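Local coordinates for splicing factor U2AF 35 kDa subunit (Homo sapiens, PDB 1JMT), which pairs with the large U2AF subunit to select 3' splice sites in pre-mRNA and to recruit U2 snRNP to the branch point, at residues Q2-L7 / I86-R91. The protein carries 1 engineered substitution. Sequence-based numbering, arbitrary orientation.
Sequences QTIALL and IDLNNR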
loop_
_atom_site.group_PDB
_atom_site.type_symbol
_atom_site.label_atom_id
_atom_site.label_comp_id
_atom_site.label_asym_id
_atom_site.label_seq_id
_atom_site.Cartn_x
_atom_site.Cartn_y
_atom_site.Cartn_z
ATOM N N GLN A 2 -12.113 11.640 4.061
ATOM C CA GLN A 2 -11.001 12.073 3.214
ATOM C C GLN A 2 -9.867 11.062 3.336
ATOM O O GLN A 2 -8.848 11.165 2.656
ATOM C CB GLN A 2 -10.476 13.435 3.666
ATOM C CG GLN A 2 -11.496 14.548 3.675
ATOM C CD GLN A 2 -10.989 15.766 4.419
ATOM O OE1 GLN A 2 -10.016 16.401 4.009
ATOM N NE2 GLN A 2 -11.641 16.093 5.529
ATOM N N THR A 3 -10.053 10.091 4.218
ATOM C CA THR A 3 -9.037 9.086 4.460
ATOM C C THR A 3 -9.366 7.724 3.862
ATOM O O THR A 3 -10.491 7.241 3.980
ATOM C CB THR A 3 -8.814 8.900 5.966
ATOM O OG1 THR A 3 -8.634 10.179 6.582
ATOM C CG2 THR A 3 -7.580 8.049 6.217
ATOM N N ILE A 4 -8.371 7.122 3.217
ATOM C CA ILE A 4 -8.514 5.799 2.626
ATOM C C ILE A 4 -7.504 4.879 3.317
ATOM O O ILE A 4 -6.521 5.349 3.891
ATOM C CB ILE A 4 -8.215 5.802 1.107
ATOM C CG1 ILE A 4 -6.713 6.003 0.855
ATOM C CG2 ILE A 4 -9.011 6.908 0.424
ATOM C CD1 ILE A 4 -6.309 5.813 -0.604
ATOM N N ALA A 5 -7.759 3.578 3.271
ATOM C CA ALA A 5 -6.866 2.595 3.869
ATOM C C ALA A 5 -6.515 1.523 2.851
ATOM O O ALA A 5 -7.394 0.996 2.176
ATOM C CB ALA A 5 -7.534 1.947 5.077
ATOM N N LEU A 6 -5.226 1.218 2.737
ATOM C CA LEU A 6 -4.755 0.174 1.837
ATOM C C LEU A 6 -4.385 -0.941 2.811
ATOM O O LEU A 6 -3.386 -0.859 3.530
ATOM C CB LEU A 6 -3.549 0.667 1.040
ATOM C CG LEU A 6 -3.820 1.947 0.235
ATOM C CD1 LEU A 6 -2.579 2.306 -0.563
ATOM C CD2 LEU A 6 -5.010 1.741 -0.702
ATOM N N LEU A 7 -5.226 -1.970 2.844
ATOM C CA LEU A 7 -5.078 -3.073 3.781
ATOM C C LEU A 7 -3.948 -4.064 3.559
ATOM O O LEU A 7 -3.819 -4.668 2.489
ATOM C CB LEU A 7 -6.413 -3.822 3.888
ATOM C CG LEU A 7 -7.605 -2.888 4.153
ATOM C CD1 LEU A 7 -8.901 -3.678 4.144
ATOM C CD2 LEU A 7 -7.418 -2.177 5.488
ATOM N N ILE A 86 -11.964 3.531 -5.524
ATOM C CA ILE A 86 -12.514 2.816 -6.668
ATOM C C ILE A 86 -11.422 2.368 -7.641
ATOM O O ILE A 86 -11.348 1.192 -8.007
ATOM C CB ILE A 86 -13.536 3.693 -7.426
ATOM C CG1 ILE A 86 -14.689 4.064 -6.493
ATOM C CG2 ILE A 86 -14.067 2.946 -8.645
ATOM C CD1 ILE A 86 -15.556 5.191 -7.016
ATOM N N ASP A 87 -10.567 3.298 -8.055
ATOM C CA ASP A 87 -9.507 2.943 -8.989
ATOM C C ASP A 87 -8.491 1.978 -8.381
ATOM O O ASP A 87 -8.070 1.019 -9.033
ATOM C CB ASP A 87 -8.784 4.198 -9.497
ATOM C CG ASP A 87 -7.789 3.883 -10.602
ATOM O OD1 ASP A 87 -8.216 3.334 -11.643
ATOM O OD2 ASP A 87 -6.584 4.171 -10.438
ATOM N N LEU A 88 -8.099 2.227 -7.134
ATOM C CA LEU A 88 -7.115 1.373 -6.467
ATOM C C LEU A 88 -7.591 -0.061 -6.318
ATOM O O LEU A 88 -6.789 -0.998 -6.335
ATOM C CB LEU A 88 -6.749 1.948 -5.096
ATOM C CG LEU A 88 -5.816 3.162 -5.168
ATOM C CD1 LEU A 88 -5.864 3.946 -3.870
ATOM C CD2 LEU A 88 -4.403 2.690 -5.470
ATOM N N ASN A 89 -8.896 -0.242 -6.160
ATOM C CA ASN A 89 -9.420 -1.583 -6.029
ATOM C C ASN A 89 -9.374 -2.337 -7.359
ATOM O O ASN A 89 -9.639 -3.538 -7.405
ATOM C CB ASN A 89 -10.837 -1.559 -5.448
ATOM C CG ASN A 89 -10.829 -1.551 -3.930
ATOM O OD1 ASN A 89 -10.115 -2.334 -3.311
ATOM N ND2 ASN A 89 -11.621 -0.674 -3.326
ATOM N N ASN A 90 -9.031 -1.621 -8.431
ATOM C CA ASN A 90 -8.884 -2.210 -9.760
ATOM C C ASN A 90 -7.401 -2.303 -10.145
ATOM O O ASN A 90 -7.072 -2.430 -11.327
ATOM C CB ASN A 90 -9.609 -1.371 -10.822
ATOM C CG ASN A 90 -11.116 -1.426 -10.679
ATOM O OD1 ASN A 90 -11.675 -2.477 -10.383
ATOM N ND2 ASN A 90 -11.781 -0.297 -10.901
ATOM N N ARG A 91 -6.507 -2.235 -9.160
ATOM C CA ARG A 91 -5.075 -2.301 -9.461
ATOM C C ARG A 91 -4.298 -3.332 -8.654
ATOM O O ARG A 91 -4.738 -3.789 -7.593
ATOM C CB ARG A 91 -4.419 -0.930 -9.251
ATOM C CG ARG A 91 -5.004 0.190 -10.086
ATOM C CD ARG A 91 -4.328 1.534 -9.778
ATOM N NE ARG A 91 -2.928 1.566 -10.198
ATOM C CZ ARG A 91 -2.117 2.603 -10.020
ATOM N NH1 ARG A 91 -2.561 3.704 -9.423
ATOM N NH2 ARG A 91 -0.861 2.544 -10.447
#
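Leu-88, in the last turn of helix 78-88, sets one methyl against two methyls of strand 3-11, those of Ile-4 and Leu-6. Its CB points toward the strand, but Leu-88 CB stops 4.7 Å from Leu-6 CD2, short of touching. Leu-88 CG, anti to the carbonyl carbon (chi1 -76°), is 4.8 Å from Leu-6 CD2. The contact is made by CD1, which carries on toward the sheet. Leu-88 CD1 lies 3.8 Å from Ile-4 CD1 and 4.0 Å from Leu-6 CD2. The other branch, Leu-88 CD2, stays 4.9 Å from Leu-6 CD2.

The two strand methyls are neighbours, with Ile-4 CD1 4.3 Å from Leu-6 CD2, and Leu-88 CD1 seats against both. Both strand side chains cross Leu-88 at about a right angle. Ile-4 has CG1 between the backbone N and the carbonyl carbon (chi1 71°), and CD1 extends from there toward the helix. Leu-6 starts off to one side of the helix and turns CD2 up to it.

Only methyl groups meet, no hydrogen bond links the two segments, and all three touching residues are buried. Leu-88 also packs on Ile-98 and Ala-100 of strand 96-102, and Ile-4 on Ala-81 and Val-85, earlier in the same helix. Leu-88 also touches an aromatic side chain of the bound peptide. Arg-91, which closes the type I turn begun at Leu-88, forms a salt bridge with an acidic side chain of that peptide.

Here the second helix of an RNA recognition motif packs on the central strand of its antiparallel sheet, and the helix end joins the peptide-binding site characteristic of a U2AF homology motif.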